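Local coordinates for enhancer of mRNA-decapping protein 4 homolog (Drosophila melanogaster, PDB 2VXG) that seems to take part in mRNA decapping during mRNA degradation and is required for silencing a subset of endogenous miRNA targets, at residues A[33-37]-A[72-78]; A[54-58]-A[82-87]; A[65-71]-A[107-111]. All blocks are in the same frame, centred on the assembly; numbering follows the deposited sequence.

Interaction 1: A[33-37]-A[72-78]; sequences EFTLR and NELKQRY
Lys75 of segment 72-78 and Glu33 of segment 33-37 meet along most of their lengths, as the lysine shows when followed outward. Its CB sets out with CG anti to the carbonyl carbon. CG then passes Leu36 CD1 at 4.3 Å and also borders Glu33 CG. Lys75 CD lies 3.5 Å from Glu33 CD, and Lys75 CE runs on beside the carboxylate, 3.5 Å from Glu33 OE2, so the methylenes pass the acid group before any charge is met. A bend at chi3 (-63°) brings the ammonium to the acid: Lys75 NZ donates to Glu33 OE2 at 3.0 Å in a salt bridge. The donor stands well above the carboxylate plane, 62° out of it. The same NZ is also hydrogen-bonded to the backbone carbonyl of Asn70, which helps fix where the chain ends.

Lys75 is held at its backbone as well. Asn72, the N-cap of helix 73-85, takes Lys75 N on OD1 at 3.0 Å, almost in line with the side-chain C=O.

The rest of the contact is largely apolar. Leu36 turns its CD2 methyl to one face of the Tyr78 ring, though the modelled closeness is doubtful. Leu74 CD2 approaches Leu36 CB at 4.1 Å and also borders the backbone N of Arg37. Tyr78 OH is hydrogen-bonded to Ser41 OG.

The short helical axes are 10.6 Å apart and cross at 79°, close to perpendicular. Leu60 of helix 54-66 packs on both Leu36 and Tyr78, and Ile64 on Lys75 and Tyr78, so that helix lines the junction, while helix 16-25 covers helix 29-38 through Phe20.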
ATOM      1  N   GLU A  33      -6.484   6.443  -2.239  1.00 18.95           N
ATOM      2  CA  GLU A  33      -6.298   6.497  -3.710  1.00 20.05           C
ATOM      3  C   GLU A  33      -6.079   7.893  -4.249  1.00 19.43           C
ATOM      4  O   GLU A  33      -5.140   8.100  -5.008  1.00 18.90           O
ATOM      5  CB  GLU A  33      -7.421   5.810  -4.447  1.00 20.34           C
ATOM      6  CG  GLU A  33      -7.460   4.361  -4.188  1.00 22.72           C
ATOM      7  CD  GLU A  33      -8.590   3.658  -4.939  1.00 25.35           C
ATOM      8  OE1 GLU A  33      -8.717   3.918  -6.165  1.00 26.20           O
ATOM      9  OE2 GLU A  33      -9.334   2.849  -4.287  1.00 30.56           O
ATOM     10  N   PHE A  34      -6.886   8.860  -3.799  1.00 19.38           N
ATOM     11  CA  PHE A  34      -6.660  10.305  -4.063  1.00 18.94           C
ATOM     12  C   PHE A  34      -5.230  10.713  -3.697  1.00 18.51           C
ATOM     13  O   PHE A  34      -4.531  11.392  -4.468  1.00 18.30           O
ATOM     14  CB  PHE A  34      -7.698  11.140  -3.243  1.00 18.58           C
ATOM     15  CG  PHE A  34      -7.399  12.652  -3.162  1.00 17.90           C
ATOM     16  CD1 PHE A  34      -7.892  13.526  -4.129  1.00 19.80           C
ATOM     17  CD2 PHE A  34      -6.680  13.166  -2.097  1.00 16.53           C
ATOM     18  CE1 PHE A  34      -7.654  14.887  -4.059  1.00 18.17           C
ATOM     19  CE2 PHE A  34      -6.434  14.501  -2.001  1.00 17.65           C
ATOM     20  CZ  PHE A  34      -6.920  15.383  -2.980  1.00 18.16           C
ATOM     21  N   THR A  35      -4.792  10.306  -2.510  1.00 18.16           N
ATOM     22  CA  THR A  35      -3.440  10.612  -2.054  1.00 19.01           C
ATOM     23  C   THR A  35      -2.420  10.005  -3.030  1.00 19.41           C
ATOM     24  O   THR A  35      -1.515  10.706  -3.451  1.00 19.39           O
ATOM     25  CB  THR A  35      -3.201  10.125  -0.605  1.00 18.35           C
ATOM     26  OG1 THR A  35      -4.261  10.615   0.217  1.00 17.84           O
ATOM     27  CG2 THR A  35      -1.857  10.575  -0.042  1.00 18.37           C
ATOM     28  N   LEU A  36      -2.585   8.727  -3.394  1.00 21.37           N
ATOM     29  CA  LEU A  36      -1.608   8.029  -4.288  1.00 21.83           C
ATOM     30  C   LEU A  36      -1.567   8.701  -5.659  1.00 22.99           C
ATOM     31  O   LEU A  36      -0.507   8.928  -6.224  1.00 20.62           O
ATOM     32  CB  LEU A  36      -1.949   6.559  -4.461  1.00 21.92           C
ATOM     33  CG  LEU A  36      -1.938   5.630  -3.246  1.00 21.50           C
ATOM     34  CD1 LEU A  36      -2.424   4.264  -3.677  1.00 22.76           C
ATOM     35  CD2 LEU A  36      -0.599   5.539  -2.627  1.00 24.45           C
ATOM     36  N   ARG A  37      -2.752   9.061  -6.141  1.00 24.11           N
ATOM     37  CA  ARG A  37      -2.922   9.870  -7.346  1.00 25.27           C
ATOM     38  C   ARG A  37      -2.169  11.215  -7.333  1.00 24.91           C
ATOM     39  O   ARG A  37      -1.684  11.625  -8.366  1.00 27.08           O
ATOM     40  CB  ARG A  37      -4.432   9.993  -7.614  1.00 25.21           C
ATOM     41  CG  ARG A  37      -4.915  10.979  -8.632  1.00 27.08           C
ATOM     42  CD  ARG A  37      -6.437  11.218  -8.417  1.00 28.21           C
ATOM     43  NE  ARG A  37      -7.105   9.949  -8.147  1.00 32.56           N
ATOM     44  CZ  ARG A  37      -8.148   9.754  -7.332  1.00 31.19           C
ATOM     45  NH1 ARG A  37      -8.736  10.744  -6.673  1.00 31.62           N
ATOM     46  NH2 ARG A  37      -8.621   8.519  -7.189  1.00 33.64           N
ATOM     47  N   ASN A  72      -6.604  -2.142  -8.988  1.00 31.56           N
ATOM     48  CA  ASN A  72      -6.120  -1.612 -10.268  1.00 32.05           C
ATOM     49  C   ASN A  72      -4.590  -1.447 -10.300  1.00 32.23           C
ATOM     50  O   ASN A  72      -3.915  -1.735  -9.312  1.00 32.26           O
ATOM     51  CB  ASN A  72      -6.810  -0.274 -10.567  1.00 31.95           C
ATOM     52  CG  ASN A  72      -6.736   0.709  -9.403  1.00 31.49           C
ATOM     53  OD1 ASN A  72      -5.722   0.792  -8.678  1.00 27.93           O
ATOM     54  ND2 ASN A  72      -7.805   1.490  -9.239  1.00 30.90           N
ATOM     55  N   GLU A  73      -4.063  -0.981 -11.436  1.00 31.81           N
ATOM     56  CA  GLU A  73      -2.625  -0.732 -11.626  1.00 31.87           C
ATOM     57  C   GLU A  73      -2.043   0.252 -10.597  1.00 31.36           C
ATOM     58  O   GLU A  73      -0.967   0.032 -10.027  1.00 31.85           O
ATOM     59  CB  GLU A  73      -2.366  -0.187 -13.024  1.00 31.93           C
ATOM     60  CG  GLU A  73      -1.119  -0.791 -13.701  1.00 35.12           C
ATOM     61  CD  GLU A  73      -0.667  -0.025 -14.935  1.00 35.02           C
ATOM     62  OE1 GLU A  73      -0.662   1.228 -14.892  1.00 41.57           O
ATOM     63  OE2 GLU A  73      -0.303  -0.665 -15.954  1.00 41.44           O
ATOM     64  N   LEU A  74      -2.738   1.351 -10.358  1.00 30.45           N
ATOM     65  CA  LEU A  74      -2.220   2.306  -9.390  1.00 29.49           C
ATOM     66  C   LEU A  74      -1.979   1.589  -8.041  1.00 27.74           C
ATOM     67  O   LEU A  74      -0.858   1.583  -7.523  1.00 25.10           O
ATOM     68  CB  LEU A  74      -3.134   3.528  -9.277  1.00 29.93           C
ATOM     69  CG  LEU A  74      -2.787   4.452  -8.107  1.00 30.33           C
ATOM     70  CD1 LEU A  74      -1.352   4.930  -8.215  1.00 30.43           C
ATOM     71  CD2 LEU A  74      -3.800   5.595  -7.965  1.00 30.52           C
ATOM     72  N   LYS A  75      -3.016   0.937  -7.507  1.00 26.72           N
ATOM     73  CA  LYS A  75      -2.906   0.297  -6.212  1.00 26.08           C
ATOM     74  C   LYS A  75      -1.948  -0.916  -6.253  1.00 25.23           C
ATOM     75  O   LYS A  75      -1.227  -1.155  -5.271  1.00 25.62           O
ATOM     76  CB  LYS A  75      -4.299  -0.068  -5.637  1.00 25.34           C
ATOM     77  CG  LYS A  75      -5.082   1.192  -5.150  1.00 26.94           C
ATOM     78  CD  LYS A  75      -6.445   0.889  -4.471  1.00 25.39           C
ATOM     79  CE  LYS A  75      -7.418   0.215  -5.474  1.00 27.26           C
ATOM     80  NZ  LYS A  75      -8.794  -0.030  -4.923  1.00 26.26           N
ATOM     81  N   GLN A  76      -1.936  -1.648  -7.365  1.00 23.59           N
ATOM     82  CA  GLN A  76      -1.026  -2.798  -7.496  1.00 24.55           C
ATOM     83  C   GLN A  76       0.395  -2.335  -7.466  1.00 23.79           C
ATOM     84  O   GLN A  76       1.227  -2.900  -6.794  1.00 22.47           O
ATOM     85  CB  GLN A  76      -1.221  -3.571  -8.796  1.00 23.33           C
ATOM     86  CG  GLN A  76      -0.322  -4.859  -8.923  1.00 25.29           C
ATOM     87  CD  GLN A  76      -0.376  -5.782  -7.692  1.00 26.03           C
ATOM     88  OE1 GLN A  76      -1.412  -5.903  -7.055  1.00 25.45           O
ATOM     89  NE2 GLN A  76       0.758  -6.439  -7.359  1.00 22.46           N
ATOM     90  N   ARG A  77       0.665  -1.290  -8.240  1.00 25.32           N
ATOM     91  CA  ARG A  77       2.002  -0.754  -8.333  1.00 24.60           C
ATOM     92  C   ARG A  77       2.475  -0.242  -6.975  1.00 24.10           C
ATOM     93  O   ARG A  77       3.625  -0.484  -6.591  1.00 22.12           O
ATOM     94  CB  ARG A  77       2.049   0.320  -9.430  1.00 26.03           C
ATOM     95  CG  ARG A  77       3.426   0.739  -9.831  1.00 28.46           C
ATOM     96  CD  ARG A  77       3.893   1.985  -9.111  1.00 35.66           C
ATOM     97  NE  ARG A  77       3.075   3.149  -9.472  1.00 37.48           N
ATOM     98  CZ  ARG A  77       3.523   4.384  -9.609  1.00 38.85           C
ATOM     99  NH1 ARG A  77       4.820   4.664  -9.447  1.00 40.98           N
ATOM    100  NH2 ARG A  77       2.657   5.350  -9.931  1.00 38.60           N
ATOM    101  N   TYR A  78       1.597   0.437  -6.217  1.00 23.35           N
ATOM    102  CA  TYR A  78       1.913   0.752  -4.808  1.00 23.44           C
ATOM    103  C   TYR A  78       2.083  -0.445  -3.909  1.00 22.42           C
ATOM    104  O   TYR A  78       2.924  -0.406  -3.023  1.00 22.99           O
ATOM    105  CB  TYR A  78       0.924   1.743  -4.170  1.00 24.36           C
ATOM    106  CG  TYR A  78       1.376   3.171  -4.456  1.00 24.76           C
ATOM    107  CD1 TYR A  78       2.005   3.948  -3.475  1.00 27.84           C
ATOM    108  CD2 TYR A  78       1.228   3.707  -5.725  1.00 23.22           C
ATOM    109  CE1 TYR A  78       2.440   5.255  -3.762  1.00 27.43           C
ATOM    110  CE2 TYR A  78       1.661   4.989  -6.028  1.00 24.74           C
ATOM    111  CZ  TYR A  78       2.269   5.758  -5.046  1.00 26.93           C
ATOM    112  OH  TYR A  78       2.705   7.046  -5.354  1.00 30.36           O
TER

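Interaction 2: A[54-58]-A[82-87]; sequences QKVLL and ALLAIN
Gln54 leaves its helix with CG anti to the carbonyl carbon (chi1 -67°), and a bend at chi2 (-76°) turns the amide to the C-terminal end of helix 73-85, where it meets the backbone of Ala85 and Asn87. Gln54 NE2 donates to Ala85 O at 2.9 Å, and the acceptor lies in the plane of the Gln54 amide. The other half of the amide works in reverse: Asn87 N donates to Gln54 OE1 at 2.8 Å, a straight bond at 170°. This donor comes from the side of the C=O, tilted from the carbonyl plane. One primary amide therefore satisfies a carbonyl and an N-H two residues apart, and the paired bonds restrict its rotation. Gln54 OE1 is also hydrogen-bonded to Thr93 OG1 of helix 91-114.

Leu57 supplies the apolar half of the contact. Its two methyls diverge: CD2 rests 3.9 Å from Ala82 CB, while CD1 presses on Ala85 CB at 3.5 Å, tighter than usual carbon packing. The small alanines let the backbones come close, Leu57 CA and Ala82 CA being 5.4 Å apart. On another side of the helix, Leu58 CD2 touches Ile86 CD1 at 4.0 Å, the two side chains crossing at about a right angle. Ile86 continues onto Thr93 and Leu101 of helix 91-114.

With Ala82 and Ala85 receiving Leu57, this is close helix-to-helix packing that joins the start of helix 54-66 to the end of helix 73-85, within the all-helical C-terminal domain of Ge-1, a family placed in the TPR clan.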
ATOM      1  N   GLN A  54       8.259   3.139   7.519  1.00 18.67           N
ATOM      2  CA  GLN A  54       7.859   1.728   7.514  1.00 17.27           C
ATOM      3  C   GLN A  54       6.423   1.501   7.995  1.00 17.20           C
ATOM      4  O   GLN A  54       5.711   0.664   7.427  1.00 15.39           O
ATOM      5  CB  GLN A  54       8.791   0.881   8.366  1.00 17.02           C
ATOM      6  CG  GLN A  54      10.225   0.780   7.812  1.00 16.53           C
ATOM      7  CD  GLN A  54      10.308  -0.151   6.671  1.00 19.52           C
ATOM      8  OE1 GLN A  54      10.086  -1.368   6.831  1.00 17.69           O
ATOM      9  NE2 GLN A  54      10.664   0.388   5.491  1.00 16.76           N
ATOM     10  N   LYS A  55       6.014   2.219   9.049  1.00 16.53           N
ATOM     11  CA  LYS A  55       4.662   2.069   9.569  1.00 16.84           C
ATOM     12  C   LYS A  55       3.600   2.474   8.529  1.00 15.85           C
ATOM     13  O   LYS A  55       2.540   1.890   8.488  1.00 16.30           O
ATOM     14  CB  LYS A  55       4.469   2.729  10.942  1.00 16.62           C
ATOM     15  CG  LYS A  55       4.393   4.271  11.021  1.00 17.96           C
ATOM     16  CD  LYS A  55       4.107   4.763  12.461  1.00 19.15           C
ATOM     17  CE  LYS A  55       4.582   6.229  12.628  1.00 21.52           C
ATOM     18  NZ  LYS A  55       5.170   6.435  13.952  1.00 29.48           N
ATOM     19  N   VAL A  56       3.927   3.451   7.692  1.00 16.00           N
ATOM     20  CA  VAL A  56       3.056   3.929   6.624  1.00 15.30           C
ATOM     21  C   VAL A  56       3.017   2.882   5.518  1.00 14.18           C
ATOM     22  O   VAL A  56       1.969   2.567   4.996  1.00 14.28           O
ATOM     23  CB  VAL A  56       3.522   5.285   6.062  1.00 14.46           C
ATOM     24  CG1 VAL A  56       2.905   5.555   4.691  1.00 13.64           C
ATOM     25  CG2 VAL A  56       3.243   6.462   7.081  1.00 13.29           C
ATOM     26  N   LEU A  57       4.160   2.328   5.183  1.00 14.60           N
ATOM     27  CA  LEU A  57       4.195   1.296   4.141  1.00 14.93           C
ATOM     28  C   LEU A  57       3.324   0.105   4.508  1.00 14.93           C
ATOM     29  O   LEU A  57       2.554  -0.364   3.659  1.00 15.95           O
ATOM     30  CB  LEU A  57       5.637   0.841   3.876  1.00 16.12           C
ATOM     31  CG  LEU A  57       6.567   1.853   3.223  1.00 15.08           C
ATOM     32  CD1 LEU A  57       7.975   1.392   3.301  1.00 19.19           C
ATOM     33  CD2 LEU A  57       6.158   2.092   1.788  1.00 19.27           C
ATOM     34  N   LEU A  58       3.437  -0.393   5.753  1.00 15.01           N
ATOM     35  CA  LEU A  58       2.686  -1.605   6.204  1.00 14.89           C
ATOM     36  C   LEU A  58       1.172  -1.358   6.295  1.00 15.49           C
ATOM     37  O   LEU A  58       0.363  -2.224   6.001  1.00 14.81           O
ATOM     38  CB  LEU A  58       3.205  -2.127   7.529  1.00 15.16           C
ATOM     39  CG  LEU A  58       4.602  -2.790   7.504  1.00 15.57           C
ATOM     40  CD1 LEU A  58       5.192  -3.118   8.890  1.00 14.59           C
ATOM     41  CD2 LEU A  58       4.665  -4.018   6.568  1.00 14.47           C
ATOM     42  N   ALA A  82       5.534  -0.747  -2.164  1.00 18.81           N
ATOM     43  CA  ALA A  82       5.538  -0.779  -0.713  1.00 18.77           C
ATOM     44  C   ALA A  82       6.178  -2.052  -0.195  1.00 18.45           C
ATOM     45  O   ALA A  82       6.981  -2.015   0.746  1.00 19.68           O
ATOM     46  CB  ALA A  82       4.128  -0.566  -0.134  1.00 17.56           C
ATOM     47  N   LEU A  83       5.855  -3.202  -0.792  1.00 18.99           N
ATOM     48  CA  LEU A  83       6.512  -4.451  -0.383  1.00 19.05           C
ATOM     49  C   LEU A  83       8.029  -4.370  -0.574  1.00 18.25           C
ATOM     50  O   LEU A  83       8.806  -4.772   0.300  1.00 18.20           O
ATOM     51  CB  LEU A  83       5.947  -5.653  -1.183  1.00 19.85           C
ATOM     52  CG  LEU A  83       6.512  -7.068  -1.006  1.00 20.55           C
ATOM     53  CD1 LEU A  83       6.057  -7.644   0.336  1.00 22.84           C
ATOM     54  CD2 LEU A  83       6.034  -8.010  -2.123  1.00 20.71           C
ATOM     55  N   LEU A  84       8.457  -3.892  -1.733  1.00 17.78           N
ATOM     56  CA  LEU A  84       9.906  -3.770  -2.030  1.00 18.79           C
ATOM     57  C   LEU A  84      10.615  -2.820  -1.080  1.00 18.76           C
ATOM     58  O   LEU A  84      11.804  -2.941  -0.905  1.00 18.83           O
ATOM     59  CB  LEU A  84      10.142  -3.324  -3.468  1.00 17.81           C
ATOM     60  CG  LEU A  84       9.714  -4.287  -4.589  1.00 19.57           C
ATOM     61  CD1 LEU A  84       9.940  -3.642  -5.920  1.00 19.41           C
ATOM     62  CD2 LEU A  84      10.488  -5.635  -4.511  1.00 20.59           C
ATOM     63  N   ALA A  85       9.875  -1.880  -0.485  1.00 19.66           N
ATOM     64  CA  ALA A  85      10.436  -0.918   0.493  1.00 19.79           C
ATOM     65  C   ALA A  85      10.457  -1.403   1.942  1.00 20.25           C
ATOM     66  O   ALA A  85      11.063  -0.737   2.818  1.00 20.38           O
ATOM     67  CB  ALA A  85       9.679   0.405   0.419  1.00 19.18           C
ATOM     68  N   ILE A  86       9.798  -2.522   2.228  1.00 20.65           N
ATOM     69  CA  ILE A  86       9.873  -3.127   3.561  1.00 21.61           C
ATOM     70  C   ILE A  86      11.331  -3.394   3.965  1.00 22.25           C
ATOM     71  O   ILE A  86      12.081  -4.087   3.259  1.00 22.39           O
ATOM     72  CB  ILE A  86       9.120  -4.461   3.649  1.00 20.74           C
ATOM     73  CG1 ILE A  86       7.621  -4.292   3.489  1.00 21.43           C
ATOM     74  CG2 ILE A  86       9.358  -5.154   5.006  1.00 21.11           C
ATOM     75  CD1 ILE A  86       6.868  -5.658   3.615  1.00 22.43           C
ATOM     76  N   ASN A  87      11.729  -2.845   5.110  1.00 23.16           N
ATOM     77  CA  ASN A  87      13.072  -3.011   5.615  1.00 23.37           C
ATOM     78  C   ASN A  87      13.024  -3.995   6.758  1.00 24.30           C
ATOM     79  O   ASN A  87      12.594  -3.670   7.867  1.00 23.71           O
ATOM     80  CB  ASN A  87      13.684  -1.682   6.074  1.00 23.24           C
ATOM     81  CG  ASN A  87      14.971  -1.880   6.858  1.00 23.75           C
ATOM     82  OD1 ASN A  87      15.653  -2.893   6.703  1.00 22.75           O
ATOM     83  ND2 ASN A  87      15.313  -0.915   7.692  1.00 24.08           N
TER

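Interaction 3: A[65-71]-A[107-111]; sequences SADMTNH and NCQQF
A buried Met-aromatic cluster joins the turn after helix 54-66 to the later part of helix 91-114, with Met68, His71 and Phe111 at its centre. Met68 CE lies over one face of the Phe111 ring, 4.2 Å from the ring centroid and 22° off the normal, a CH-pi contact; the sulfur is oblique to the ring. The bend at chi3 (67°) turns the methyl into this position, and CE also sits over the centre of one face of the His71 imidazole. Met68 CB meets Phe111 CD1 at 3.8 Å. His71 turns an edge toward the face of Phe111 in a T-shaped pair, with centroids 5.3 Å apart and planes at 69°. One turn earlier on helix 91-114, Asn107 CB lies 3.2 Å from Ser65 O; Met68 SD also comes 4.5 Å from Cys108 SG.

Val124 of helix 121-134 touches both Phe111 and Cys108. His71 NE2 is hydrogen-bonded to Gln76 OE1, which probably helps to orient the imidazole, and Ser65 OG to Ile61 O. With methyl and ring contacts and no clear hydrogen bond between the segments, attraction across the Met68-Phe111 side is probably mainly dispersion and weak aromatic interaction.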
ATOM      1  N   SER A  65      -4.983  -3.805   0.206  1.00 18.71           N
ATOM      2  CA  SER A  65      -5.339  -5.225   0.073  1.00 19.62           C
ATOM      3  C   SER A  65      -6.582  -5.650   0.849  1.00 20.54           C
ATOM      4  O   SER A  65      -7.149  -6.732   0.580  1.00 18.20           O
ATOM      5  CB  SER A  65      -4.198  -6.155   0.439  1.00 18.43           C
ATOM      6  OG  SER A  65      -3.926  -6.218   1.822  1.00 20.64           O
ATOM      7  N   ALA A  66      -6.974  -4.850   1.837  1.00 21.51           N
ATOM      8  CA  ALA A  66      -8.187  -5.136   2.624  1.00 22.19           C
ATOM      9  C   ALA A  66      -9.429  -5.159   1.737  1.00 23.13           C
ATOM     10  O   ALA A  66     -10.441  -5.787   2.077  1.00 23.41           O
ATOM     11  CB  ALA A  66      -8.379  -4.082   3.748  1.00 21.12           C
ATOM     12  N   ASP A  67      -9.384  -4.410   0.648  1.00 24.55           N
ATOM     13  CA  ASP A  67     -10.488  -4.342  -0.254  1.00 25.47           C
ATOM     14  C   ASP A  67     -10.018  -4.236  -1.672  1.00 25.67           C
ATOM     15  O   ASP A  67      -9.796  -3.137  -2.170  1.00 25.13           O
ATOM     16  CB  ASP A  67     -11.402  -3.158   0.089  1.00 26.77           C
ATOM     17  CG  ASP A  67     -12.554  -3.025  -0.868  1.00 28.23           C
ATOM     18  OD1 ASP A  67     -12.931  -4.035  -1.513  1.00 32.32           O
ATOM     19  OD2 ASP A  67     -13.099  -1.902  -0.967  1.00 36.19           O
ATOM     20  N   MET A  68      -9.933  -5.394  -2.342  1.00 25.37           N
ATOM     21  CA  MET A  68      -9.446  -5.500  -3.698  1.00 26.07           C
ATOM     22  C   MET A  68     -10.563  -5.794  -4.704  1.00 27.27           C
ATOM     23  O   MET A  68     -10.307  -6.378  -5.769  1.00 27.35           O
ATOM     24  CB  MET A  68      -8.394  -6.622  -3.767  1.00 25.73           C
ATOM     25  CG  MET A  68      -7.235  -6.412  -2.777  1.00 25.03           C
ATOM     26  SD  MET A  68      -5.928  -7.670  -2.814  1.00 24.15           S
ATOM     27  CE  MET A  68      -5.233  -7.362  -4.434  1.00 25.94           C
ATOM     28  N   THR A  69     -11.789  -5.384  -4.394  1.00 28.41           N
ATOM     29  CA  THR A  69     -12.910  -5.546  -5.345  1.00 29.15           C
ATOM     30  C   THR A  69     -12.767  -4.618  -6.583  1.00 29.75           C
ATOM     31  O   THR A  69     -13.151  -4.986  -7.697  1.00 29.39           O
ATOM     32  CB  THR A  69     -14.309  -5.439  -4.642  1.00 29.44           C
ATOM     33  OG1 THR A  69     -14.404  -4.228  -3.901  1.00 30.88           O
ATOM     34  CG2 THR A  69     -14.494  -6.608  -3.663  1.00 29.81           C
ATOM     35  N   ASN A  70     -12.187  -3.437  -6.388  1.00 30.83           N
ATOM     36  CA  ASN A  70     -11.750  -2.605  -7.498  1.00 31.02           C
ATOM     37  C   ASN A  70     -10.252  -2.305  -7.368  1.00 31.00           C
ATOM     38  O   ASN A  70      -9.806  -1.158  -7.373  1.00 30.18           O
ATOM     39  CB  ASN A  70     -12.590  -1.316  -7.614  1.00 31.79           C
ATOM     40  CG  ASN A  70     -12.580  -0.723  -9.046  1.00 32.87           C
ATOM     41  OD1 ASN A  70     -12.963  -1.377 -10.017  1.00 34.49           O
ATOM     42  ND2 ASN A  70     -12.127   0.525  -9.164  1.00 37.30           N
ATOM     43  N   HIS A  71      -9.490  -3.391  -7.273  1.00 31.57           N
ATOM     44  CA  HIS A  71      -8.043  -3.367  -7.455  1.00 31.72           C
ATOM     45  C   HIS A  71      -7.665  -2.950  -8.878  1.00 32.04           C
ATOM     46  O   HIS A  71      -8.296  -3.380  -9.846  1.00 32.67           O
ATOM     47  CB  HIS A  71      -7.440  -4.747  -7.150  1.00 31.62           C
ATOM     48  CG  HIS A  71      -5.959  -4.717  -6.936  1.00 30.84           C
ATOM     49  ND1 HIS A  71      -5.374  -4.032  -5.889  1.00 31.60           N
ATOM     50  CD2 HIS A  71      -4.949  -5.300  -7.621  1.00 31.35           C
ATOM     51  CE1 HIS A  71      -4.064  -4.193  -5.942  1.00 31.17           C
ATOM     52  NE2 HIS A  71      -3.777  -4.944  -6.990  1.00 30.47           N
ATOM     53  N   ASN A 107      -5.602 -12.059   1.489  1.00 16.60           N
ATOM     54  CA  ASN A 107      -6.398 -11.210   0.621  1.00 17.15           C
ATOM     55  C   ASN A 107      -6.130 -11.365  -0.865  1.00 16.43           C
ATOM     56  O   ASN A 107      -7.072 -11.295  -1.677  1.00 15.39           O
ATOM     57  CB  ASN A 107      -6.242  -9.728   1.018  1.00 16.15           C
ATOM     58  CG  ASN A 107      -7.006  -9.393   2.280  1.00 18.12           C
ATOM     59  OD1 ASN A 107      -6.479  -8.785   3.209  1.00 24.72           O
ATOM     60  ND2 ASN A 107      -8.236  -9.798   2.326  1.00 15.31           N
ATOM     61  N   CYS A 108      -4.852 -11.518  -1.228  1.00 17.44           N
ATOM     62  CA  CYS A 108      -4.467 -11.757  -2.624  1.00 17.63           C
ATOM     63  C   CYS A 108      -5.011 -13.089  -3.085  1.00 17.52           C
ATOM     64  O   CYS A 108      -5.513 -13.196  -4.194  1.00 16.59           O
ATOM     65  CB  CYS A 108      -2.930 -11.737  -2.818  1.00 17.74           C
ATOM     66  SG  CYS A 108      -2.164 -10.092  -2.628  1.00 18.29           S
ATOM     67  N   GLN A 109      -4.931 -14.104  -2.226  1.00 18.08           N
ATOM     68  CA  GLN A 109      -5.515 -15.411  -2.579  1.00 19.45           C
ATOM     69  C   GLN A 109      -7.036 -15.299  -2.878  1.00 18.37           C
ATOM     70  O   GLN A 109      -7.539 -15.893  -3.839  1.00 18.34           O
ATOM     71  CB  GLN A 109      -5.219 -16.452  -1.489  1.00 20.44           C
ATOM     72  CG  GLN A 109      -6.301 -16.585  -0.469  1.00 25.33           C
ATOM     73  CD  GLN A 109      -5.938 -17.316   0.840  1.00 25.35           C
ATOM     74  OE1 GLN A 109      -4.752 -17.638   1.142  1.00 30.11           O
ATOM     75  NE2 GLN A 109      -6.978 -17.550   1.633  1.00 23.83           N
ATOM     76  N   GLN A 110      -7.750 -14.504  -2.085  1.00 17.45           N
ATOM     77  CA  GLN A 110      -9.198 -14.288  -2.299  1.00 17.91           C
ATOM     78  C   GLN A 110      -9.456 -13.485  -3.562  1.00 17.18           C
ATOM     79  O   GLN A 110     -10.372 -13.795  -4.317  1.00 17.32           O
ATOM     80  CB  GLN A 110      -9.843 -13.653  -1.064  1.00 17.82           C
ATOM     81  CG  GLN A 110      -9.732 -14.604   0.147  1.00 19.92           C
ATOM     82  CD  GLN A 110     -10.467 -15.915  -0.084  1.00 21.06           C
ATOM     83  OE1 GLN A 110     -11.672 -15.916  -0.337  1.00 22.58           O
ATOM     84  NE2 GLN A 110      -9.751 -17.031  -0.011  1.00 22.56           N
ATOM     85  N   PHE A 111      -8.619 -12.490  -3.813  1.00 16.85           N
ATOM     86  CA  PHE A 111      -8.692 -11.722  -5.044  1.00 17.07           C
ATOM     87  C   PHE A 111      -8.499 -12.567  -6.304  1.00 17.38           C
ATOM     88  O   PHE A 111      -9.257 -12.451  -7.273  1.00 17.56           O
ATOM     89  CB  PHE A 111      -7.637 -10.627  -5.046  1.00 18.25           C
ATOM     90  CG  PHE A 111      -7.508  -9.932  -6.365  1.00 16.41           C
ATOM     91  CD1 PHE A 111      -8.430  -8.978  -6.731  1.00 18.12           C
ATOM     92  CD2 PHE A 111      -6.432 -10.204  -7.215  1.00 18.93           C
ATOM     93  CE1 PHE A 111      -8.297  -8.286  -7.931  1.00 19.75           C
ATOM     94  CE2 PHE A 111      -6.305  -9.538  -8.441  1.00 20.91           C
ATOM     95  CZ  PHE A 111      -7.266  -8.566  -8.781  1.00 20.03           C
TER

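How the interactions relate
Helix 73-85 takes part in interaction 1 through its first turns and in interaction 2 through its last, at centres 15 Å apart on opposite sides of the chain's centre. Interaction 3 is coupled directly to interaction 1, although their centres are 13 Å apart: the hydrogen bonds between them measure 2.6 Å from Gln76 OE1 to His71 NE2 and 2.9 Å from Lys75 NZ to Asn70 O. Interactions 2 and 3 use the two ends of helix 54-66 and do not touch, their nearest atoms lying about 7 Å apart. The three contacts join helices 29-38, 54-66, 73-85 and 91-114 within the helical domain.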